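Local atomic coordinates of phosphatase (Thermotoga maritima, PDB entry 1NF2), a protein that probably removes phosphate groups from its substrates as a magnesium-dependent phosphatase of the haloacid dehalogenase (HAD) family. Residues V6-G11 / E216-M221; P61-N66 / G192-F197. All coordinates share one frame; numbering follows the deposited sequence.

In the fold
Contact 1 and contact 2 are both buried, about 10 Å apart between centres, and both reach the mixed sheet of the HAD domain: 6-11 includes residues 6-8 of strand 4-8, and 61-66 carries strand 62-64, with strand 36-40 between them. Each strand meets a helix lying over the sheet, 216-222 in contact 1 and 191-202 in contact 2. Their chemistry differs with place. Contact 1 reaches the metal site, where Asp8 binds magnesium beside Asp218, with an apolar Val6-Met221 pair behind; contact 2 is wholly apolar and its Ile63 side chain stays about 12 Å from the metal. Met221 joins them, its CE lying 3.4 Å from Ile63 CD1.

Contact 1 of 2, residues V6-G11 / E216-M221; sequences VFDLDG and ENDLFM. With MG (magnesium ion), chain F.
Asp8 and Asp218 bring their carboxylates together across the contact, the two side chains crossing at about a right angle and the carboxylate planes turned 87° apart; their exact spacing in the model is doubtful. Asp8 holds CG anti to its backbone N (chi1 -176°), a torsion that sets the carboxylate beside the carbonyl carbon, with OD1 at the metal. Asp8 OD1 binds the magnesium ion at 2.5 Å. The other oxygen of Asp8, OD2, takes a weak bond from Leu9 N, bent to 124° at the hydrogen, and a salt bridge from Lys191. The same lysine pairs with Asp218 OD2, so one lysine bridges both acids. Asp218 OD1 accepts the backbone N-H groups of Asp214 and Asn215, two bonds that fix the rotation of this carboxylate.

Two residues back along the strand, the contact turns apolar. Val6 reaches across with CG1, meeting Met221 CE at 3.6 Å and Met221 SD at 3.8 Å. The methionine chain bends at chi3 (115°), laying its methyl end against this one branch of the valine. Asp10, through its backbone O, and Asp214 complete the protein side of the metal site here; Asp218, a known magnesium-binding residue of this protein, does not bind the ion in this model. The Asp8-x-Asp10 pair at the C-terminal end of a central parallel strand is the signature of the HAD phosphatase active site.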
loop_
_atom_site.group_PDB
_atom_site.type_symbol
_atom_site.label_atom_id
_atom_site.label_comp_id
_atom_site.label_asym_id
_atom_site.label_seq_id
_atom_site.Cartn_x
_atom_site.Cartn_y
_atom_site.Cartn_z
ATOM N N VAL A 6 -9.325 -4.765 9.704
ATOM C CA VAL A 6 -8.344 -4.267 8.741
ATOM C C VAL A 6 -7.695 -5.404 7.947
ATOM O O VAL A 6 -7.181 -6.360 8.519
ATOM C CB VAL A 6 -7.256 -3.446 9.468
ATOM C CG1 VAL A 6 -6.293 -2.830 8.447
ATOM C CG2 VAL A 6 -7.923 -2.348 10.309
ATOM N N PHE A 7 -7.706 -5.284 6.627
ATOM C CA PHE A 7 -7.157 -6.326 5.765
ATOM C C PHE A 7 -6.131 -5.827 4.749
ATOM O O PHE A 7 -6.394 -4.878 4.008
ATOM C CB PHE A 7 -8.278 -6.988 4.947
ATOM C CG PHE A 7 -9.436 -7.488 5.758
ATOM C CD1 PHE A 7 -9.379 -8.725 6.393
ATOM C CD2 PHE A 7 -10.607 -6.739 5.850
ATOM C CE1 PHE A 7 -10.480 -9.217 7.110
ATOM C CE2 PHE A 7 -11.715 -7.222 6.567
ATOM C CZ PHE A 7 -11.648 -8.463 7.196
ATOM N N ASP A 8 -4.970 -6.467 4.697
ATOM C CA ASP A 8 -3.994 -6.105 3.676
ATOM C C ASP A 8 -4.593 -6.833 2.469
ATOM O O ASP A 8 -5.386 -7.769 2.645
ATOM C CB ASP A 8 -2.612 -6.681 4.009
ATOM C CG ASP A 8 -1.527 -6.248 3.016
ATOM O OD1 ASP A 8 -0.347 -6.608 3.224
ATOM O OD2 ASP A 8 -1.843 -5.552 2.030
ATOM N N LEU A 9 -4.250 -6.406 1.258
ATOM C CA LEU A 9 -4.770 -7.049 0.051
ATOM C C LEU A 9 -3.852 -8.180 -0.403
ATOM O O LEU A 9 -4.135 -9.351 -0.144
ATOM C CB LEU A 9 -4.937 -6.018 -1.071
ATOM C CG LEU A 9 -6.362 -5.567 -1.404
ATOM C CD1 LEU A 9 -7.162 -5.361 -0.141
ATOM C CD2 LEU A 9 -6.316 -4.288 -2.216
ATOM N N ASP A 10 -2.752 -7.831 -1.072
ATOM C CA ASP A 10 -1.795 -8.826 -1.553
ATOM C C ASP A 10 -1.339 -9.761 -0.435
ATOM O O ASP A 10 -1.140 -9.330 0.704
ATOM C CB ASP A 10 -0.580 -8.128 -2.182
ATOM C CG ASP A 10 -0.914 -7.454 -3.509
ATOM O OD1 ASP A 10 -0.903 -8.141 -4.552
ATOM O OD2 ASP A 10 -1.207 -6.243 -3.506
ATOM N N GLY A 11 -1.191 -11.043 -0.773
ATOM C CA GLY A 11 -0.760 -12.048 0.186
ATOM C C GLY A 11 -1.677 -12.255 1.381
ATOM O O GLY A 11 -1.360 -13.044 2.273
ATOM N N GLU A 216 6.063 -7.121 6.115
ATOM C CA GLU A 216 6.964 -6.353 6.959
ATOM C C GLU A 216 6.182 -5.046 7.063
ATOM O O GLU A 216 6.085 -4.449 8.126
ATOM C CB GLU A 216 8.285 -6.108 6.228
ATOM C CG GLU A 216 9.524 -6.503 7.003
ATOM C CD GLU A 216 9.600 -5.832 8.355
ATOM O OE1 GLU A 216 9.402 -4.600 8.418
ATOM O OE2 GLU A 216 9.862 -6.538 9.354
ATOM N N ASN A 217 5.605 -4.639 5.932
ATOM C CA ASN A 217 4.779 -3.438 5.842
ATOM C C ASN A 217 3.570 -3.479 6.789
ATOM O O ASN A 217 3.173 -2.450 7.337
ATOM C CB ASN A 217 4.251 -3.268 4.415
ATOM C CG ASN A 217 5.296 -2.713 3.452
ATOM O OD1 ASN A 217 5.092 -2.726 2.234
ATOM N ND2 ASN A 217 6.405 -2.213 3.990
ATOM N N ASP A 218 2.981 -4.664 6.956
ATOM C CA ASP A 218 1.796 -4.846 7.804
ATOM C C ASP A 218 2.146 -4.923 9.286
ATOM O O ASP A 218 1.326 -4.621 10.147
ATOM C CB ASP A 218 1.048 -6.124 7.396
ATOM C CG ASP A 218 0.538 -6.074 5.972
ATOM O OD1 ASP A 218 0.437 -7.155 5.343
ATOM O OD2 ASP A 218 0.233 -4.963 5.483
ATOM N N LEU A 219 3.370 -5.342 9.569
ATOM C CA LEU A 219 3.859 -5.453 10.934
ATOM C C LEU A 219 3.613 -4.133 11.689
ATOM O O LEU A 219 3.353 -4.124 12.898
ATOM C CB LEU A 219 5.350 -5.783 10.881
ATOM C CG LEU A 219 6.079 -6.415 12.060
ATOM C CD1 LEU A 219 5.370 -7.680 12.511
ATOM C CD2 LEU A 219 7.510 -6.730 11.620
ATOM N N PHE A 220 3.690 -3.021 10.967
ATOM C CA PHE A 220 3.468 -1.707 11.561
ATOM C C PHE A 220 2.027 -1.558 12.065
ATOM O O PHE A 220 1.789 -0.874 13.059
ATOM C CB PHE A 220 3.771 -0.602 10.536
ATOM C CG PHE A 220 5.243 -0.413 10.247
ATOM C CD1 PHE A 220 6.054 0.297 11.127
ATOM C CD2 PHE A 220 5.813 -0.938 9.087
ATOM C CE1 PHE A 220 7.420 0.491 10.852
ATOM C CE2 PHE A 220 7.166 -0.755 8.802
ATOM C CZ PHE A 220 7.975 -0.037 9.687
ATOM N N MET A 221 1.069 -2.184 11.377
ATOM C CA MET A 221 -0.337 -2.102 11.776
ATOM C C MET A 221 -0.629 -2.893 13.050
ATOM O O MET A 221 -1.524 -2.543 13.820
ATOM C CB MET A 221 -1.254 -2.601 10.651
ATOM C CG MET A 221 -1.282 -1.683 9.419
ATOM S SD MET A 221 -2.603 -2.026 8.232
ATOM C CE MET A 221 -3.426 -0.704 8.347
HETATM MG MG MG F . 0.902 -7.869 1.464
#

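Contact 2 of 2, residues P61-N66 / G192-F197; sequences PTIAYN and GKALRF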
loop_
_atom_site.group_PDB
_atom_site.type_symbol
_atom_site.label_atom_id
_atom_site.label_comp_id
_atom_site.label_asym_id
_atom_site.label_seq_id
_atom_site.Cartn_x
_atom_site.Cartn_y
_atom_site.Cartn_z
ATOM N N PRO A 61 -13.180 2.722 4.129
ATOM C CA PRO A 61 -12.062 3.546 4.588
ATOM C C PRO A 61 -10.855 2.803 4.003
ATOM O O PRO A 61 -10.773 1.577 4.101
ATOM C CB PRO A 61 -12.160 3.424 6.107
ATOM C CG PRO A 61 -13.657 3.392 6.323
ATOM C CD PRO A 61 -14.126 2.447 5.227
ATOM N N THR A 62 -9.934 3.525 3.383
ATOM C CA THR A 62 -8.806 2.870 2.748
ATOM C C THR A 62 -7.419 3.466 3.004
ATOM O O THR A 62 -7.250 4.688 3.068
ATOM C CB THR A 62 -9.058 2.812 1.216
ATOM O OG1 THR A 62 -10.228 2.020 0.961
ATOM C CG2 THR A 62 -7.866 2.213 0.478
ATOM N N ILE A 63 -6.437 2.581 3.159
ATOM C CA ILE A 63 -5.048 2.977 3.346
ATOM C C ILE A 63 -4.350 2.485 2.079
ATOM O O ILE A 63 -4.352 1.288 1.782
ATOM C CB ILE A 63 -4.411 2.312 4.598
ATOM C CG1 ILE A 63 -5.114 2.811 5.868
ATOM C CG2 ILE A 63 -2.917 2.653 4.675
ATOM C CD1 ILE A 63 -4.580 2.205 7.145
ATOM N N ALA A 64 -3.785 3.424 1.323
ATOM C CA ALA A 64 -3.107 3.134 0.065
ATOM C C ALA A 64 -1.649 3.623 0.071
ATOM O O ALA A 64 -1.223 4.301 1.005
ATOM C CB ALA A 64 -3.879 3.789 -1.082
ATOM N N TYR A 65 -0.891 3.273 -0.970
ATOM C CA TYR A 65 0.514 3.678 -1.069
ATOM C C TYR A 65 1.271 3.381 0.222
ATOM O O TYR A 65 2.121 4.165 0.649
ATOM C CB TYR A 65 0.625 5.175 -1.380
ATOM C CG TYR A 65 0.233 5.545 -2.794
ATOM C CD1 TYR A 65 1.090 5.301 -3.866
ATOM C CD2 TYR A 65 -0.994 6.147 -3.059
ATOM C CE1 TYR A 65 0.732 5.656 -5.176
ATOM C CE2 TYR A 65 -1.361 6.500 -4.354
ATOM C CZ TYR A 65 -0.495 6.256 -5.406
ATOM O OH TYR A 65 -0.859 6.627 -6.681
ATOM N N ASN A 66 0.938 2.254 0.845
ATOM C CA ASN A 66 1.598 1.825 2.076
ATOM C C ASN A 66 1.601 2.868 3.202
ATOM O O ASN A 66 2.581 3.004 3.941
ATOM C CB ASN A 66 3.034 1.392 1.757
ATOM C CG ASN A 66 3.701 0.688 2.920
ATOM O OD1 ASN A 66 3.098 -0.171 3.554
ATOM N ND2 ASN A 66 4.955 1.043 3.202
ATOM N N GLY A 192 1.144 1.550 9.650
ATOM C CA GLY A 192 0.829 1.725 11.057
ATOM C C GLY A 192 0.470 3.160 11.398
ATOM O O GLY A 192 -0.530 3.404 12.073
ATOM N N LYS A 193 1.279 4.117 10.944
ATOM C CA LYS A 193 0.999 5.522 11.219
ATOM C C LYS A 193 -0.321 5.896 10.575
ATOM O O LYS A 193 -1.114 6.656 11.144
ATOM C CB LYS A 193 2.106 6.431 10.670
ATOM C CG LYS A 193 3.405 6.416 11.467
ATOM C CD LYS A 193 4.269 7.628 11.093
ATOM C CE LYS A 193 5.578 7.667 11.866
ATOM N NZ LYS A 193 6.454 6.513 11.519
ATOM N N ALA A 194 -0.564 5.368 9.381
ATOM C CA ALA A 194 -1.812 5.664 8.699
ATOM C C ALA A 194 -3.009 5.100 9.488
ATOM O O ALA A 194 -4.033 5.770 9.625
ATOM C CB ALA A 194 -1.790 5.095 7.281
ATOM N N LEU A 195 -2.878 3.881 10.011
ATOM C CA LEU A 195 -3.970 3.275 10.770
ATOM C C LEU A 195 -4.206 4.010 12.082
ATOM O O LEU A 195 -5.348 4.181 12.502
ATOM C CB LEU A 195 -3.701 1.787 11.059
ATOM C CG LEU A 195 -4.810 1.080 11.877
ATOM C CD1 LEU A 195 -6.150 1.257 11.175
ATOM C CD2 LEU A 195 -4.494 -0.396 12.061
ATOM N N ARG A 196 -3.125 4.436 12.730
ATOM C CA ARG A 196 -3.240 5.167 13.986
ATOM C C ARG A 196 -3.974 6.483 13.747
ATOM O O ARG A 196 -4.798 6.903 14.555
ATOM C CB ARG A 196 -1.858 5.459 14.568
ATOM C CG ARG A 196 -1.910 5.954 15.999
ATOM C CD ARG A 196 -0.704 6.798 16.327
ATOM N NE ARG A 196 0.550 6.053 16.291
ATOM C CZ ARG A 196 1.726 6.598 15.987
ATOM N NH1 ARG A 196 1.806 7.887 15.688
ATOM N NH2 ARG A 196 2.828 5.861 15.990
ATOM N N PHE A 197 -3.666 7.124 12.624
ATOM C CA PHE A 197 -4.282 8.391 12.236
ATOM C C PHE A 197 -5.783 8.189 12.003
ATOM O O PHE A 197 -6.622 8.991 12.435
ATOM C CB PHE A 197 -3.624 8.891 10.948
ATOM C CG PHE A 197 -4.207 10.165 10.416
ATOM C CD1 PHE A 197 -3.728 11.397 10.849
ATOM C CD2 PHE A 197 -5.239 10.133 9.483
ATOM C CE1 PHE A 197 -4.267 12.582 10.358
ATOM C CE2 PHE A 197 -5.793 11.316 8.986
ATOM C CZ PHE A 197 -5.306 12.541 9.424
#
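Ile63 meets the helix 192-197 with two separate methyl groups. CG2 packs against Ala194 CB at 3.7 Å, while CD1 extends farther over the helix to lie 3.7 Å from Leu195 N, 3.8 Å from Leu195 CA and 4.0 Å from Leu195 CB. An extended chi2 of 179° gives CD1 this reach. CG2 and CD1 both face the Ala194 methyl from the strand side, Ala194 CB being 4.0 Å from Ile63 CD1. The contact is small, 120 Å² summed over both sides, and the nearest CA atoms, of Ile63 and Ala194, are 6.8 Å apart.

This is helix-on-sheet packing in the Rossmann-like α/β domain of the HAD fold, with helix 191-202 lying against one face of the sheet. Outward from the pair, Val70 of strand 69-72 touches Ala194, and Met221 of helix 216-222 touches both Ile63 and Leu195. The strand itself is held in place by backbone hydrogen bonds from Ile63 to Phe39 of strand 36-40 and to Ser41 just after it, and from Thr62 to Tyr71 on the other side. At the start of the helix, Asp190 OD1 accepts the N-H of Lys193.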